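Long-range contacts in DUF5642 domain-containing protein (Mycobacterium smegmatis, PDB 4TMD), which is of unknown function but is probably exported and anchored to the membrane as a lipoprotein: residues V26-I31 against N68-A73; V83-T88 against Y158-T163; T131-Q136 against G146-Y151. One frame throughout, in Å; residues are numbered along the deposited sequence.

Interaction 1: residues V26-I31 against N68-A73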
loop_
_atom_site.group_PDB
_atom_site.type_symbol
_atom_site.label_atom_id
_atom_site.label_comp_id
_atom_site.label_asym_id
_atom_site.label_seq_id
_atom_site.Cartn_x
_atom_site.Cartn_y
_atom_site.Cartn_z
ATOM N N VAL A 26 -4.689 3.623 14.037
ATOM C CA VAL A 26 -6.114 3.709 13.765
ATOM C C VAL A 26 -6.733 2.438 14.334
ATOM O O VAL A 26 -6.403 1.334 13.899
ATOM C CB VAL A 26 -6.434 3.831 12.257
ATOM C CG1 VAL A 26 -7.951 3.768 12.013
ATOM C CG2 VAL A 26 -5.844 5.094 11.671
ATOM N N ALA A 27 -7.596 2.592 15.333
ATOM C CA ALA A 27 -8.301 1.462 15.926
ATOM C C ALA A 27 -9.273 0.871 14.917
ATOM O O ALA A 27 -9.666 1.548 13.971
ATOM C CB ALA A 27 -9.038 1.903 17.186
ATOM N N PRO A 28 -9.652 -0.405 15.101
ATOM C CA PRO A 28 -10.563 -1.039 14.144
ATOM C C PRO A 28 -11.857 -0.259 13.933
ATOM O O PRO A 28 -12.501 0.164 14.889
ATOM C CB PRO A 28 -10.834 -2.400 14.776
ATOM C CG PRO A 28 -9.571 -2.697 15.514
ATOM C CD PRO A 28 -9.114 -1.376 16.071
ATOM N N THR A 29 -12.201 -0.053 12.669
ATOM C CA THR A 29 -13.363 0.732 12.280
ATOM C C THR A 29 -13.780 0.298 10.882
ATOM O O THR A 29 -12.965 -0.269 10.148
ATOM C CB THR A 29 -13.054 2.246 12.302
ATOM O OG1 THR A 29 -14.081 2.958 11.606
ATOM C CG2 THR A 29 -11.738 2.525 11.611
ATOM N N GLY A 30 -15.034 0.556 10.508
ATOM C CA GLY A 30 -15.529 0.220 9.178
ATOM C C GLY A 30 -14.600 0.673 8.056
ATOM O O GLY A 30 -13.908 1.678 8.192
ATOM N N ILE A 31 -14.567 -0.068 6.950
ATOM C CA ILE A 31 -13.640 0.258 5.872
ATOM C C ILE A 31 -14.031 1.538 5.154
ATOM O O ILE A 31 -15.202 1.886 5.068
ATOM C CB ILE A 31 -13.545 -0.850 4.795
ATOM C CG1 ILE A 31 -14.933 -1.182 4.254
ATOM C CG2 ILE A 31 -12.828 -2.080 5.311
ATOM C CD1 ILE A 31 -14.897 -1.781 2.862
ATOM N N ASN A 68 -13.847 -4.117 7.993
ATOM C CA ASN A 68 -13.206 -3.262 8.972
ATOM C C ASN A 68 -11.724 -3.111 8.638
ATOM O O ASN A 68 -11.154 -3.944 7.929
ATOM C CB ASN A 68 -13.388 -3.838 10.376
ATOM C CG ASN A 68 -14.850 -3.904 10.795
ATOM O OD1 ASN A 68 -15.593 -2.941 10.627
ATOM N ND2 ASN A 68 -15.268 -5.045 11.328
ATOM N N MET A 69 -11.119 -2.040 9.149
ATOM C CA MET A 69 -9.701 -1.751 8.955
ATOM C C MET A 69 -9.103 -1.257 10.254
ATOM O O MET A 69 -9.789 -0.654 11.071
ATOM C CB MET A 69 -9.503 -0.697 7.861
ATOM C CG MET A 69 -10.307 0.544 8.147
ATOM S SD MET A 69 -9.699 2.054 7.392
ATOM C CE MET A 69 -10.119 1.829 5.694
ATOM N N ALA A 70 -7.823 -1.535 10.442
ATOM C CA ALA A 70 -7.032 -0.984 11.532
ATOM C C ALA A 70 -5.673 -0.646 10.953
ATOM O O ALA A 70 -5.243 -1.279 9.991
ATOM C CB ALA A 70 -6.895 -1.987 12.690
ATOM N N ALA A 71 -4.972 0.313 11.539
ATOM C CA ALA A 71 -3.681 0.682 10.990
ATOM C C ALA A 71 -2.665 1.077 12.054
ATOM O O ALA A 71 -3.014 1.464 13.173
ATOM C CB ALA A 71 -3.848 1.801 9.981
ATOM N N THR A 72 -1.397 0.907 11.701
ATOM C CA THR A 72 -0.296 1.435 12.479
ATOM C C THR A 72 0.556 2.247 11.512
ATOM O O THR A 72 0.885 1.765 10.426
ATOM C CB THR A 72 0.540 0.340 13.138
ATOM O OG1 THR A 72 -0.245 -0.316 14.144
ATOM C CG2 THR A 72 1.780 0.953 13.804
ATOM N N ALA A 73 0.879 3.483 11.879
ATOM C CA ALA A 73 1.697 4.322 10.999
ATOM C C ALA A 73 2.880 4.896 11.763
ATOM O O ALA A 73 2.814 5.066 12.983
ATOM C CB ALA A 73 0.858 5.424 10.401
#

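Interaction 2: residues V83-T88 against Y158-T163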
loop_
_atom_site.group_PDB
_atom_site.type_symbol
_atom_site.label_atom_id
_atom_site.label_comp_id
_atom_site.label_asym_id
_atom_site.label_seq_id
_atom_site.Cartn_x
_atom_site.Cartn_y
_atom_site.Cartn_z
ATOM N N VAL A 83 0.925 0.852 7.942
ATOM C CA VAL A 83 0.562 -0.566 7.854
ATOM C C VAL A 83 -0.943 -0.724 8.118
ATOM O O VAL A 83 -1.393 -0.527 9.242
ATOM C CB VAL A 83 1.368 -1.430 8.850
ATOM C CG1 VAL A 83 1.005 -2.909 8.683
ATOM C CG2 VAL A 83 2.861 -1.237 8.631
ATOM N N MET A 84 -1.709 -1.067 7.079
ATOM C CA MET A 84 -3.157 -1.224 7.199
ATOM C C MET A 84 -3.566 -2.690 7.086
ATOM O O MET A 84 -3.093 -3.398 6.198
ATOM C CB MET A 84 -3.894 -0.414 6.119
ATOM C CG MET A 84 -3.633 1.081 6.169
ATOM S SD MET A 84 -4.448 2.001 4.837
ATOM C CE MET A 84 -3.539 1.471 3.391
ATOM N N ALA A 85 -4.423 -3.131 8.004
ATOM C CA ALA A 85 -4.983 -4.483 7.975
ATOM C C ALA A 85 -6.482 -4.383 7.763
ATOM O O ALA A 85 -7.163 -3.646 8.479
ATOM C CB ALA A 85 -4.677 -5.250 9.275
ATOM N N VAL A 86 -6.975 -5.137 6.786
ATOM C CA VAL A 86 -8.379 -5.110 6.384
ATOM C C VAL A 86 -8.986 -6.507 6.431
ATOM O O VAL A 86 -8.338 -7.474 6.026
ATOM C CB VAL A 86 -8.531 -4.556 4.954
ATOM C CG1 VAL A 86 -9.978 -4.673 4.467
ATOM C CG2 VAL A 86 -8.060 -3.122 4.884
ATOM N N GLU A 87 -10.211 -6.612 6.942
ATOM C CA GLU A 87 -10.986 -7.856 6.842
ATOM C C GLU A 87 -12.313 -7.520 6.188
ATOM O O GLU A 87 -12.996 -6.611 6.650
ATOM C CB GLU A 87 -11.204 -8.485 8.217
ATOM C CG GLU A 87 -11.889 -9.840 8.164
ATOM C CD GLU A 87 -12.179 -10.430 9.540
ATOM O OE1 GLU A 87 -12.974 -11.392 9.613
ATOM O OE2 GLU A 87 -11.611 -9.951 10.544
ATOM N N THR A 88 -12.664 -8.227 5.110
ATOM C CA THR A 88 -13.902 -7.965 4.371
ATOM C C THR A 88 -14.843 -9.180 4.311
ATOM O O THR A 88 -14.437 -10.304 4.564
ATOM C CB THR A 88 -13.602 -7.519 2.937
ATOM O OG1 THR A 88 -12.599 -8.372 2.372
ATOM C CG2 THR A 88 -13.090 -6.095 2.929
ATOM N N TYR A 158 -8.711 -11.457 4.165
ATOM C CA TYR A 158 -7.852 -10.449 4.768
ATOM C C TYR A 158 -6.979 -9.822 3.718
ATOM O O TYR A 158 -6.539 -10.466 2.760
ATOM C CB TYR A 158 -6.968 -11.038 5.873
ATOM C CG TYR A 158 -7.712 -11.433 7.120
ATOM C CD1 TYR A 158 -7.878 -10.536 8.164
ATOM C CD2 TYR A 158 -8.245 -12.718 7.260
ATOM C CE1 TYR A 158 -8.557 -10.895 9.312
ATOM C CE2 TYR A 158 -8.940 -13.088 8.408
ATOM C CZ TYR A 158 -9.089 -12.171 9.428
ATOM O OH TYR A 158 -9.766 -12.522 10.571
ATOM N N MET A 159 -6.678 -8.557 3.924
ATOM C CA MET A 159 -5.705 -7.907 3.069
ATOM C C MET A 159 -4.862 -7.016 3.941
ATOM O O MET A 159 -5.414 -6.337 4.799
ATOM C CB MET A 159 -6.401 -7.104 1.978
ATOM C CG MET A 159 -5.460 -6.344 1.086
ATOM S SD MET A 159 -6.317 -5.843 -0.426
ATOM C CE MET A 159 -6.140 -7.318 -1.421
ATOM N N VAL A 160 -3.542 -7.043 3.745
ATOM C CA VAL A 160 -2.652 -6.180 4.505
ATOM C C VAL A 160 -1.903 -5.318 3.517
ATOM O O VAL A 160 -1.388 -5.818 2.520
ATOM C CB VAL A 160 -1.659 -6.981 5.378
ATOM C CG1 VAL A 160 -0.627 -6.045 6.006
ATOM C CG2 VAL A 160 -2.410 -7.776 6.454
ATOM N N ILE A 161 -1.873 -4.018 3.772
ATOM C CA ILE A 161 -1.226 -3.092 2.861
ATOM C C ILE A 161 -0.189 -2.243 3.586
ATOM O O ILE A 161 -0.513 -1.540 4.548
ATOM C CB ILE A 161 -2.236 -2.147 2.189
ATOM C CG1 ILE A 161 -3.401 -2.937 1.587
ATOM C CG2 ILE A 161 -1.532 -1.308 1.133
ATOM C CD1 ILE A 161 -4.371 -2.058 0.854
ATOM N N VAL A 162 1.052 -2.319 3.125
ATOM C CA VAL A 162 2.091 -1.437 3.635
ATOM C C VAL A 162 2.366 -0.389 2.567
ATOM O O VAL A 162 2.614 -0.716 1.400
ATOM C CB VAL A 162 3.386 -2.211 4.011
ATOM C CG1 VAL A 162 4.527 -1.231 4.401
ATOM C CG2 VAL A 162 3.094 -3.192 5.158
ATOM N N THR A 163 2.279 0.874 2.963
ATOM C CA THR A 163 2.622 1.981 2.076
ATOM C C THR A 163 3.814 2.727 2.658
ATOM O O THR A 163 3.804 3.086 3.837
ATOM C CB THR A 163 1.443 2.948 1.890
ATOM O OG1 THR A 163 0.306 2.219 1.398
ATOM C CG2 THR A 163 1.816 4.039 0.890
#

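Interaction 3: residues T131-Q136 against G146-Y151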
loop_
_atom_site.group_PDB
_atom_site.type_symbol
_atom_site.label_atom_id
_atom_site.label_comp_id
_atom_site.label_asym_id
_atom_site.label_seq_id
_atom_site.Cartn_x
_atom_site.Cartn_y
_atom_site.Cartn_z
ATOM N N THR A 131 4.343 -2.530 -5.604
ATOM C CA THR A 131 4.491 -1.570 -6.700
ATOM C C THR A 131 5.184 -0.299 -6.247
ATOM O O THR A 131 5.277 0.003 -5.056
ATOM C CB THR A 131 3.131 -1.161 -7.375
ATOM O OG1 THR A 131 2.237 -0.606 -6.404
ATOM C CG2 THR A 131 2.464 -2.348 -8.067
ATOM N N HIS A 132 5.682 0.427 -7.241
ATOM C CA HIS A 132 6.353 1.691 -7.049
ATOM C C HIS A 132 5.621 2.709 -7.916
ATOM O O HIS A 132 5.586 2.586 -9.141
ATOM C CB HIS A 132 7.818 1.568 -7.447
ATOM C CG HIS A 132 8.610 2.827 -7.292
ATOM N ND1 HIS A 132 9.795 3.044 -7.969
ATOM C CD2 HIS A 132 8.422 3.919 -6.513
ATOM C CE1 HIS A 132 10.288 4.217 -7.626
ATOM N NE2 HIS A 132 9.478 4.772 -6.742
ATOM N N ARG A 133 4.996 3.678 -7.275
ATOM C CA ARG A 133 4.297 4.741 -7.976
ATOM C C ARG A 133 5.139 6.019 -7.954
ATOM O O ARG A 133 5.552 6.483 -6.885
ATOM C CB ARG A 133 2.926 4.993 -7.340
ATOM C CG ARG A 133 2.069 3.728 -7.177
ATOM C CD ARG A 133 0.705 4.006 -6.491
ATOM N NE ARG A 133 -0.141 4.885 -7.299
ATOM C CZ ARG A 133 -0.901 4.474 -8.314
ATOM N NH1 ARG A 133 -0.944 3.187 -8.653
ATOM N NH2 ARG A 133 -1.625 5.354 -8.988
ATOM N N ILE A 134 5.398 6.586 -9.127
ATOM C CA ILE A 134 6.098 7.875 -9.221
ATOM C C ILE A 134 5.212 8.850 -9.966
ATOM O O ILE A 134 5.059 8.728 -11.179
ATOM C CB ILE A 134 7.434 7.752 -9.949
ATOM C CG1 ILE A 134 8.267 6.633 -9.333
ATOM C CG2 ILE A 134 8.207 9.060 -9.883
ATOM C CD1 ILE A 134 8.895 5.727 -10.371
ATOM N N ILE A 135 4.617 9.804 -9.249
ATOM C CA ILE A 135 3.616 10.681 -9.859
ATOM C C ILE A 135 3.975 12.159 -9.792
ATOM O O ILE A 135 4.283 12.686 -8.727
ATOM C CB ILE A 135 2.233 10.531 -9.200
ATOM C CG1 ILE A 135 1.892 9.061 -8.929
ATOM C CG2 ILE A 135 1.166 11.191 -10.068
ATOM C CD1 ILE A 135 1.882 8.207 -10.163
ATOM N N GLN A 136 3.905 12.828 -10.934
ATOM C CA GLN A 136 4.132 14.265 -10.986
ATOM C C GLN A 136 2.801 14.972 -11.225
ATOM O O GLN A 136 2.100 14.666 -12.195
ATOM C CB GLN A 136 5.137 14.608 -12.081
ATOM C CG GLN A 136 5.467 16.076 -12.178
ATOM C CD GLN A 136 6.659 16.342 -13.070
ATOM O OE1 GLN A 136 7.147 15.448 -13.764
ATOM N NE2 GLN A 136 7.145 17.576 -13.049
ATOM N N GLY A 146 5.698 13.093 -6.636
ATOM C CA GLY A 146 5.280 12.401 -5.429
ATOM C C GLY A 146 5.469 10.901 -5.613
ATOM O O GLY A 146 5.012 10.317 -6.602
ATOM N N GLU A 147 6.141 10.269 -4.659
ATOM C CA GLU A 147 6.590 8.893 -4.831
ATOM C C GLU A 147 6.144 7.995 -3.674
ATOM O O GLU A 147 6.129 8.434 -2.528
ATOM C CB GLU A 147 8.113 8.887 -4.964
ATOM C CG GLU A 147 8.753 7.536 -5.074
ATOM C CD GLU A 147 10.248 7.641 -5.312
ATOM O OE1 GLU A 147 10.890 6.611 -5.578
ATOM O OE2 GLU A 147 10.784 8.764 -5.238
ATOM N N LEU A 148 5.767 6.749 -3.977
ATOM C CA LEU A 148 5.516 5.772 -2.909
ATOM C C LEU A 148 5.736 4.331 -3.350
ATOM O O LEU A 148 5.755 4.018 -4.548
ATOM C CB LEU A 148 4.093 5.935 -2.346
ATOM C CG LEU A 148 2.833 5.665 -3.176
ATOM C CD1 LEU A 148 2.525 4.183 -3.270
ATOM C CD2 LEU A 148 1.636 6.403 -2.596
ATOM N N TYR A 149 5.924 3.468 -2.357
ATOM C CA TYR A 149 5.928 2.032 -2.544
ATOM C C TYR A 149 4.719 1.447 -1.825
ATOM O O TYR A 149 4.344 1.915 -0.745
ATOM C CB TYR A 149 7.222 1.419 -2.026
ATOM C CG TYR A 149 8.422 1.749 -2.869
ATOM C CD1 TYR A 149 8.901 0.842 -3.802
ATOM C CD2 TYR A 149 9.086 2.974 -2.743
ATOM C CE1 TYR A 149 10.006 1.131 -4.573
ATOM C CE2 TYR A 149 10.206 3.267 -3.524
ATOM C CZ TYR A 149 10.651 2.340 -4.435
ATOM O OH TYR A 149 11.759 2.600 -5.217
ATOM N N ASN A 150 4.093 0.460 -2.464
ATOM C CA ASN A 150 2.909 -0.227 -1.961
ATOM C C ASN A 150 3.200 -1.711 -1.912
ATOM O O ASN A 150 3.658 -2.267 -2.906
ATOM C CB ASN A 150 1.705 -0.016 -2.885
ATOM C CG ASN A 150 0.771 1.047 -2.405
ATOM O OD1 ASN A 150 0.512 1.174 -1.208
ATOM N ND2 ASN A 150 0.237 1.823 -3.339
ATOM N N TYR A 151 2.907 -2.364 -0.797
ATOM C CA TYR A 151 3.042 -3.816 -0.744
ATOM C C TYR A 151 1.739 -4.350 -0.208
ATOM O O TYR A 151 1.235 -3.888 0.811
ATOM C CB TYR A 151 4.228 -4.257 0.116
ATOM C CG TYR A 151 5.525 -3.697 -0.409
ATOM C CD1 TYR A 151 6.273 -4.401 -1.342
ATOM C CD2 TYR A 151 5.983 -2.443 -0.004
ATOM C CE1 TYR A 151 7.449 -3.877 -1.856
ATOM C CE2 TYR A 151 7.169 -1.914 -0.513
ATOM C CZ TYR A 151 7.892 -2.635 -1.430
ATOM O OH TYR A 151 9.066 -2.119 -1.943
HETATM O O HOH W 1 1.323 -3.204 -4.552
#

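Interaction 1: residues V26-I31 against N68-A73
Val26 and Ala71 form an antiparallel hydrogen-bonded pair, Val26 N reaching Ala71 O at 2.9 Å with a matching return bond, and Thr29 and Met69 form a second such pair. Three residues advance along 26-31 between these pairs against two along 68-73, which defines a beta bulge at the corner of the chain. Met69 N donates to Thr29 O at 2.7 Å. In the bulge Pro28 brings its CA within 3.2 Å of Met69 O, so this oxygen takes a CA-H contact besides the N-H of Thr29. Pro28 CG also rests 4.0 Å from Ala70 CB. On the face carrying Val26, Thr29 and Ala71, Met69 packs closely: with CG placed between the backbone N and the carbonyl carbon (chi1 54°), that atom sits 3.4 Å from Thr29 O, and the bend at chi3 swings CE to 3.9 Å from Ile31 CA. Ile31 lays its CG2 branch 3.5 Å from Asn68 N. Met69 and Ala71 pass the packing on to Val86 and Met84 of strand 79-88. All four hydrogen bonds are backbone bonds, so main-chain pairing holds this outermost strand on both sides of its bulge, while side chains add apolar contacts at a largely exposed edge.

Interaction 2: residues V83-T88 against Y158-T163
Met84 O is approached twice from the opposing strand: Ile161 N donates a hydrogen bond of 2.8 Å, and Val160 CA brings its hydrogen to the same oxygen at 3.3 Å. The return bond from Met84 N to Ile161 O, also 2.8 Å, is practically straight at 179°. Val86 and Met159 repeat the arrangement two residues on, which sets the register of a regular antiparallel pairing in which Val83-Val162, Ala85-Val160 and Glu87-Tyr158 are the non-hydrogen-bonded pairs.

The side chains alternate between two faces. On one, Val83 and Val162 stand side by side, CG2 of Val83 being 4.0 Å from CG2 of Val162, and Ala85 and Val160 follow; helix 179-194 covers this face through Leu186, Ala189 and Val193. On the other, Met84 turns at chi3 (-69°) and sets its CE 4.0 Å from Ile161 CB. Met159, by contrast, carries its end away from 83-88 and meets Phe61, which Ile161 also touches, while Leu35 and Leu36 of the short helix 33-36 lie against Met84, and Leu36 against Val86 too.

At the more open end, Glu87 runs extended alongside the Tyr158 ring. Its CG lies over the ring face, 4.0 Å from the centroid of Tyr158, a CH-pi contact offset toward the rim. The carboxylate is turned 37° from the ring plane, with Glu87 CD 3.5 Å from Tyr158 CZ. Phe155 meets the same tyrosine ring at a small interplanar angle.

The chemistry thus divides along the strands: the backbone N-H and C=O groups of the hydrogen-bonded pairs satisfy one another between layers of buried apolar side chains, consistent with an interior pair of the sheet covered on both faces, and a polar, aromatic end lies nearer solvent.

Interaction 3: residues T131-Q136 against G146-Y151
His132 and Tyr149 supply the aromatic interaction of this beta hairpin: their rings form an offset stack, centroids 4.0 Å apart and planes only 6° from parallel. His132 holds CG anti to its own backbone N (chi1 180°), which carries the imidazole out toward the neighbouring strand, over the Tyr149 ring, and Ile134 CG1 lies over the ring face opposite the tyrosine.

Among the side-chain polar bonds, His132 NE2 donates to Glu147 OE1 at 2.6 Å. The bond is short but bent, 139° at the hydrogen, and reaches the carboxylate on its anti side, out of its plane. The Arg133 guanidinium is bonded to Ala56 O, and the Asn150 amide oxygen to Thr163 of the next strand.

The backbone bonds number six, two for each of the pairs Thr131-Asn150, Arg133-Leu148 and Ile135-Gly146. The shortest runs from Gly146 N to Ile135 O, 2.6 Å. Leu148 O, which accepts the N-H of Arg133, also comes close to the imidazole edge, 3.3 Å from His132 CD2. A water donates to Asn150 O at 3.0 Å and makes a weak bond to Thr131 OG1.

Apolar contact comes from the other face, where Arg133 and Leu148 lie side by side, Arg133 CD being 3.7 Å from Leu148 CD1.

Taken together, the imidazole has a stack on one face, an aliphatic carbon on the other and a carboxylate at NE2, which should restrain its rotation about chi2. The His132-Glu147 bond is thus a diagonal side-chain tie, linking one non-hydrogen-bonded pair to the next past the main-chain bonds of Arg133 and Leu148.

All three interactions belong to one antiparallel sheet in a DUF5642 domain, a family grouped with Mog1p and PsbP. Interaction 1 joins the outermost strand 22-30 to 67-76, interaction 2 joins 79-88 to 158-166, and interaction 3 joins 145-155 to 127-137. Interactions 1 and 2, centres about 9 Å apart, meet where strands 67-76 and 79-88 pair; interactions 2 and 3, about 17 Å apart, meet where 158-166 pairs with 145-155. Interactions 1 and 3 lie about 22 Å apart between centres, across the middle of the chain. Interaction 1 is complete before interaction 2 begins, and interaction 3 falls between the two strands of interaction 2, the seam joining strands 22-30, 67-76 and 79-88 to the rest.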